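Local coordinates for putative type III secretion protein YscO (PDB 4MH6) that is probably a component of the type III secretion apparatus, built as a long helical hairpin, although its exact role is not established, at residues A[32-44]-A[131-143]. Residues are numbered along the deposited sequence; the frame is centred on the assembly and turned at random. Where two conformers were deposited one is given.
With PO4 (phosphate ion), chain C.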
loop_
_atom_site.group_PDB
_atom_site.type_symbol
_atom_site.label_atom_id
_atom_site.label_comp_id
_atom_site.label_asym_id
_atom_site.label_seq_id
_atom_site.Cartn_x
_atom_site.Cartn_y
_atom_site.Cartn_z
ATOM N N ILE A 32 -0.204 22.464 -8.113
ATOM C CA ILE A 32 -0.580 21.161 -8.683
ATOM C C ILE A 32 0.357 20.080 -8.188
ATOM O O ILE A 32 -0.089 18.997 -7.800
ATOM C CB ILE A 32 -0.609 21.153 -10.223
ATOM C CG1 ILE A 32 -1.736 22.070 -10.742
ATOM C CG2 ILE A 32 -0.833 19.731 -10.727
ATOM C CD1 ILE A 32 -1.834 22.231 -12.253
ATOM N N LYS A 33 1.651 20.373 -8.189
ATOM C CA LYS A 33 2.643 19.415 -7.688
ATOM C C LYS A 33 2.463 19.167 -6.152
ATOM O O LYS A 33 2.659 18.056 -5.684
ATOM C CB LYS A 33 4.062 19.925 -7.961
ATOM C CG LYS A 33 4.363 20.304 -9.401
ATOM C CD LYS A 33 4.236 19.131 -10.340
ATOM C CE LYS A 33 4.672 19.543 -11.740
ATOM N NZ LYS A 33 4.905 18.371 -12.644
ATOM N N LYS A 34 2.106 20.195 -5.378
ATOM C CA LYS A 34 1.885 19.992 -3.941
ATOM C C LYS A 34 0.697 19.080 -3.763
ATOM O O LYS A 34 0.693 18.186 -2.913
ATOM C CB LYS A 34 1.606 21.289 -3.176
ATOM C CG LYS A 34 2.763 22.265 -3.136
ATOM C CD LYS A 34 2.530 23.298 -2.045
ATOM C CE LYS A 34 3.673 24.297 -1.949
ATOM N NZ LYS A 34 3.527 25.181 -0.764
ATOM N N ILE A 35 -0.329 19.344 -4.555
ATOM C CA ILE A 35 -1.528 18.530 -4.544
ATOM C C ILE A 35 -1.184 17.091 -4.910
ATOM O O ILE A 35 -1.691 16.170 -4.286
ATOM C CB ILE A 35 -2.579 19.066 -5.546
ATOM C CG1 ILE A 35 -3.223 20.357 -5.033
ATOM C CG2 ILE A 35 -3.679 18.043 -5.784
ATOM C CD1 ILE A 35 -4.073 21.031 -6.095
ATOM N N ARG A 36 -0.332 16.895 -5.913
ATOM C CA ARG A 36 0.019 15.528 -6.319
ATOM C C ARG A 36 0.834 14.815 -5.228
ATOM O O ARG A 36 0.738 13.592 -5.042
ATOM C CB ARG A 36 0.769 15.500 -7.658
ATOM C CG ARG A 36 -0.023 16.043 -8.852
ATOM C CD ARG A 36 0.662 15.690 -10.173
ATOM N NE ARG A 36 -0.112 16.114 -11.355
ATOM C CZ ARG A 36 0.285 16.969 -12.296
ATOM N NH1 ARG A 36 1.508 17.480 -12.301
ATOM N NH2 ARG A 36 -0.538 17.258 -13.293
ATOM N N ALA A 37 1.636 15.594 -4.506
ATOM C CA ALA A 37 2.432 15.052 -3.435
ATOM C C ALA A 37 1.526 14.629 -2.289
ATOM O O ALA A 37 1.733 13.576 -1.707
ATOM C CB ALA A 37 3.445 16.074 -2.970
ATOM N N ASP A 38 0.511 15.431 -1.965
ATOM C CA ASP A 38 -0.380 15.075 -0.866
ATOM C C ASP A 38 -1.124 13.839 -1.215
ATOM O O ASP A 38 -1.263 12.951 -0.389
ATOM C CB ASP A 38 -1.353 16.192 -0.524
ATOM C CG ASP A 38 -0.642 17.456 -0.063
ATOM O OD1 ASP A 38 0.614 17.451 0.011
ATOM O OD2 ASP A 38 -1.333 18.463 0.218
ATOM N N ARG A 39 -1.594 13.781 -2.457
ATOM C CA ARG A 39 -2.329 12.626 -2.953
ATOM C C ARG A 39 -1.454 11.399 -2.876
ATOM O O ARG A 39 -1.931 10.316 -2.545
ATOM C CB ARG A 39 -2.757 12.807 -4.395
ATOM C CG ARG A 39 -3.732 13.926 -4.661
ATOM C CD ARG A 39 -4.544 13.497 -5.861
ATOM N NE ARG A 39 -5.474 14.499 -6.381
ATOM C CZ ARG A 39 -5.375 15.086 -7.575
ATOM N NH1 ARG A 39 -4.387 14.769 -8.424
ATOM N NH2 ARG A 39 -6.305 15.969 -7.938
ATOM N N ALA A 40 -0.177 11.579 -3.204
ATOM C CA ALA A 40 0.797 10.484 -3.156
ATOM C C ALA A 40 0.960 9.972 -1.705
ATOM O O ALA A 40 0.981 8.754 -1.487
ATOM C CB ALA A 40 2.145 10.921 -3.749
ATOM N N ASP A 41 1.077 10.911 -0.742
ATOM C CA ASP A 41 1.194 10.599 0.686
ATOM C C ASP A 41 -0.035 9.845 1.176
ATOM O O ASP A 41 0.069 8.870 1.898
ATOM C CB ASP A 41 1.330 11.877 1.511
ATOM C CG ASP A 41 2.671 12.597 1.297
ATOM O OD1 ASP A 41 3.613 11.998 0.731
ATOM O OD2 ASP A 41 2.802 13.778 1.723
ATOM N N LYS A 42 -1.203 10.317 0.775
ATOM C CA LYS A 42 -2.456 9.713 1.163
ATOM C C LYS A 42 -2.557 8.329 0.574
ATOM O O LYS A 42 -3.101 7.432 1.198
ATOM C CB LYS A 42 -3.632 10.582 0.694
ATOM C CG LYS A 42 -3.682 11.972 1.316
ATOM C CD LYS A 42 -3.949 11.869 2.808
ATOM C CE LYS A 42 -3.820 13.201 3.550
ATOM N NZ LYS A 42 -3.938 12.925 5.033
ATOM N N ALA A 43 -2.039 8.151 -0.636
ATOM C CA ALA A 43 -2.097 6.832 -1.280
ATOM C C ALA A 43 -1.232 5.867 -0.477
ATOM O O ALA A 43 -1.534 4.685 -0.394
ATOM C CB ALA A 43 -1.634 6.907 -2.715
ATOM N N VAL A 44 -0.164 6.397 0.133
ATOM C CA VAL A 44 0.703 5.603 0.966
ATOM C C VAL A 44 -0.038 5.246 2.236
ATOM O O VAL A 44 -0.084 4.074 2.626
ATOM C CB VAL A 44 1.991 6.340 1.350
ATOM C CG1 VAL A 44 2.663 5.682 2.557
ATOM C CG2 VAL A 44 2.940 6.397 0.175
ATOM N N LYS A 131 4.242 2.794 -4.007
ATOM C CA LYS A 131 3.590 4.021 -3.548
ATOM C C LYS A 131 4.585 4.957 -2.878
ATOM O O LYS A 131 4.529 6.175 -3.059
ATOM C CB LYS A 131 2.472 3.691 -2.565
ATOM C CG LYS A 131 1.063 3.575 -3.116
ATOM C CD LYS A 131 0.936 2.746 -4.357
ATOM C CE LYS A 131 -0.523 2.779 -4.859
ATOM N NZ LYS A 131 -1.481 2.079 -3.910
ATOM N N GLN A 132 5.493 4.385 -2.106
ATOM C CA GLN A 132 6.524 5.177 -1.436
ATOM C C GLN A 132 7.481 5.757 -2.452
ATOM O O GLN A 132 7.972 6.843 -2.288
ATOM C CB GLN A 132 7.291 4.304 -0.455
ATOM C CG GLN A 132 6.427 3.872 0.695
ATOM C CD GLN A 132 7.065 2.816 1.530
ATOM O OE1 GLN A 132 7.880 2.028 1.033
ATOM N NE2 GLN A 132 6.683 2.755 2.804
ATOM N N GLN A 133 7.761 4.991 -3.494
ATOM C CA GLN A 133 8.635 5.464 -4.530
ATOM C C GLN A 133 7.986 6.658 -5.249
ATOM O O GLN A 133 8.656 7.645 -5.540
ATOM C CB GLN A 133 9.006 4.320 -5.483
ATOM C CG GLN A 133 10.004 3.348 -4.873
ATOM C CD GLN A 133 10.294 2.098 -5.731
ATOM O OE1 GLN A 133 9.454 1.637 -6.524
ATOM N NE2 GLN A 133 11.480 1.518 -5.534
ATOM N N GLU A 134 6.687 6.567 -5.506
ATOM C CA GLU A 134 5.955 7.634 -6.163
ATOM C C GLU A 134 5.854 8.871 -5.273
ATOM O O GLU A 134 5.961 9.996 -5.739
ATOM C CB GLU A 134 4.577 7.142 -6.552
ATOM C CG GLU A 134 4.616 6.132 -7.671
ATOM C CD GLU A 134 3.270 5.490 -7.939
ATOM O OE1 GLU A 134 2.309 5.749 -7.171
ATOM O OE2 GLU A 134 3.178 4.693 -8.903
ATOM N N ALA A 135 5.647 8.646 -3.982
ATOM C CA ALA A 135 5.563 9.746 -3.031
ATOM C C ALA A 135 6.887 10.468 -2.979
ATOM O O ALA A 135 6.917 11.685 -2.960
ATOM C CB ALA A 135 5.181 9.242 -1.672
ATOM N N LEU A 136 7.988 9.722 -2.942
ATOM C CA LEU A 136 9.321 10.324 -2.921
ATOM C C LEU A 136 9.531 11.182 -4.177
ATOM O O LEU A 136 9.976 12.331 -4.091
ATOM C CB LEU A 136 10.400 9.239 -2.813
ATOM C CG LEU A 136 10.478 8.504 -1.464
ATOM C CD1 LEU A 136 11.353 7.256 -1.534
ATOM C CD2 LEU A 136 10.953 9.436 -0.359
ATOM N N GLN A 137 9.185 10.626 -5.337
ATOM C CA GLN A 137 9.336 11.342 -6.595
ATOM C C GLN A 137 8.431 12.588 -6.650
ATOM O O GLN A 137 8.846 13.641 -7.133
ATOM C CB GLN A 137 9.072 10.411 -7.776
ATOM C CG GLN A 137 9.281 11.071 -9.130
ATOM C CD GLN A 137 10.699 11.642 -9.321
ATOM O OE1 GLN A 137 10.885 12.865 -9.551
ATOM N NE2 GLN A 137 11.707 10.774 -9.177
ATOM N N ALA A 138 7.210 12.472 -6.136
ATOM C CA ALA A 138 6.289 13.594 -6.125
ATOM C C ALA A 138 6.875 14.690 -5.265
ATOM O O ALA A 138 6.740 15.883 -5.572
ATOM C CB ALA A 138 4.953 13.180 -5.577
ATOM N N HIS A 139 7.529 14.295 -4.175
ATOM C CA HIS A 139 8.140 15.292 -3.298
ATOM C C HIS A 139 9.375 15.919 -3.926
ATOM O O HIS A 139 9.576 17.115 -3.780
ATOM C CB HIS A 139 8.435 14.734 -1.907
ATOM C CG HIS A 139 7.237 14.706 -1.015
ATOM N ND1 HIS A 139 6.784 15.829 -0.357
ATOM C CD2 HIS A 139 6.399 13.703 -0.666
ATOM C CE1 HIS A 139 5.713 15.522 0.350
ATOM N NE2 HIS A 139 5.457 14.238 0.180
ATOM N N LYS A 140 10.194 15.128 -4.625
ATOM C CA LYS A 140 11.387 15.685 -5.262
ATOM C C LYS A 140 10.976 16.698 -6.308
ATOM O O LYS A 140 11.622 17.721 -6.484
ATOM C CB LYS A 140 12.266 14.603 -5.887
ATOM C CG LYS A 140 12.982 13.763 -4.851
ATOM C CD LYS A 140 13.885 12.703 -5.461
ATOM C CE LYS A 140 14.559 11.897 -4.353
ATOM N NZ LYS A 140 15.464 10.815 -4.837
ATOM N N THR A 141 9.867 16.411 -6.976
ATOM C CA THR A 141 9.341 17.274 -8.026
ATOM C C THR A 141 8.778 18.581 -7.438
ATOM O O THR A 141 8.995 19.650 -7.979
ATOM C CB THR A 141 8.286 16.499 -8.840
ATOM O OG1 THR A 141 8.920 15.375 -9.492
ATOM C CG2 THR A 141 7.618 17.408 -9.865
ATOM N N LYS A 142 8.056 18.471 -6.326
ATOM C CA LYS A 142 7.517 19.630 -5.636
ATOM C C LYS A 142 8.652 20.567 -5.257
ATOM O O LYS A 142 8.579 21.756 -5.525
ATOM C CB LYS A 142 6.795 19.214 -4.348
ATOM C CG LYS A 142 6.260 20.397 -3.548
ATOM C CD LYS A 142 5.770 20.023 -2.153
ATOM C CE LYS A 142 6.916 19.708 -1.203
ATOM N NZ LYS A 142 6.438 19.377 0.174
ATOM N N GLU A 143 9.695 20.026 -4.615
ATOM C CA GLU A 143 10.830 20.841 -4.171
ATOM C C GLU A 143 11.500 21.518 -5.353
ATOM O O GLU A 143 11.972 22.641 -5.251
ATOM C CB GLU A 143 11.876 20.009 -3.411
ATOM C CG GLU A 143 11.355 19.203 -2.227
ATOM C CD GLU A 143 10.633 20.018 -1.141
ATOM O OE1 GLU A 143 10.653 21.280 -1.161
ATOM O OE2 GLU A 143 10.043 19.367 -0.238
HETATM P P PO4 C . 8.334 1.774 5.917
HETATM O O1 PO4 C . 7.202 1.148 5.091
HETATM O O2 PO4 C . 7.925 1.648 7.358
HETATM O O3 PO4 C . 9.640 1.014 5.683
HETATM O O4 PO4 C . 8.549 3.262 5.626
HETATM O O HOH W 1 4.644 16.638 -7.100
HETATM O O HOH W 2 3.131 18.637 -0.206
HETATM O O HOH W 3 2.061 7.177 -3.700
HETATM O O HOH W 4 -3.266 3.752 -1.869
#
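His139 and Asp41 join the two antiparallel helices at one flank of their interface. NE2 of His139 donates to OD1 of Asp41 at 3.0 Å, meeting the syn lone pair of that oxygen, and a weak second bond goes to OD2. The carboxylate lies nearly coplanar with the imidazole, 18° apart; it might favour a positively charged ring, but the ammonium of Lys142 at the ring edge would work against it. With CG anti to the carbonyl carbon (chi1 -81°), the ring leans across the seam so that one face settles on CB of Ala37, a CH-pi contact 4.1 Å from CB to the ring centroid.

The small alanines suit the centre, where the segment axes come within 8.5 Å and methyl groups meet methyls and backbone. Ala40 CB rests 3.7 Å from Ala135 CA and also touches the methyl of Ala138, which in turn packs on Ala37. Toward one end, branched Val44 directs CG2, anti to its carbonyl carbon, onto the backbone of Lys131, 3.6 Å from Lys131 O. At the other, the bent chain of Lys33 crosses the methyl of Thr141 (CD to CG2 3.8 Å); the Thr141 hydroxyl turns back to Gln137 O, leaving its methyl for the lysine. Lys34 and Lys142 touch through their aliphatic portions, while their ammonium groups stay apart. Two waters bridge backbone carbonyls across the seam, Lys33 with Ala138 and Ala40 with Lys131.

The contact joins helix 18-84 to helix 90-167, the long arms of an antiparallel hairpin partly predicted as coiled coil; on helix 90-167, Lys33 also touches Phe145 and Val44 touches Leu128.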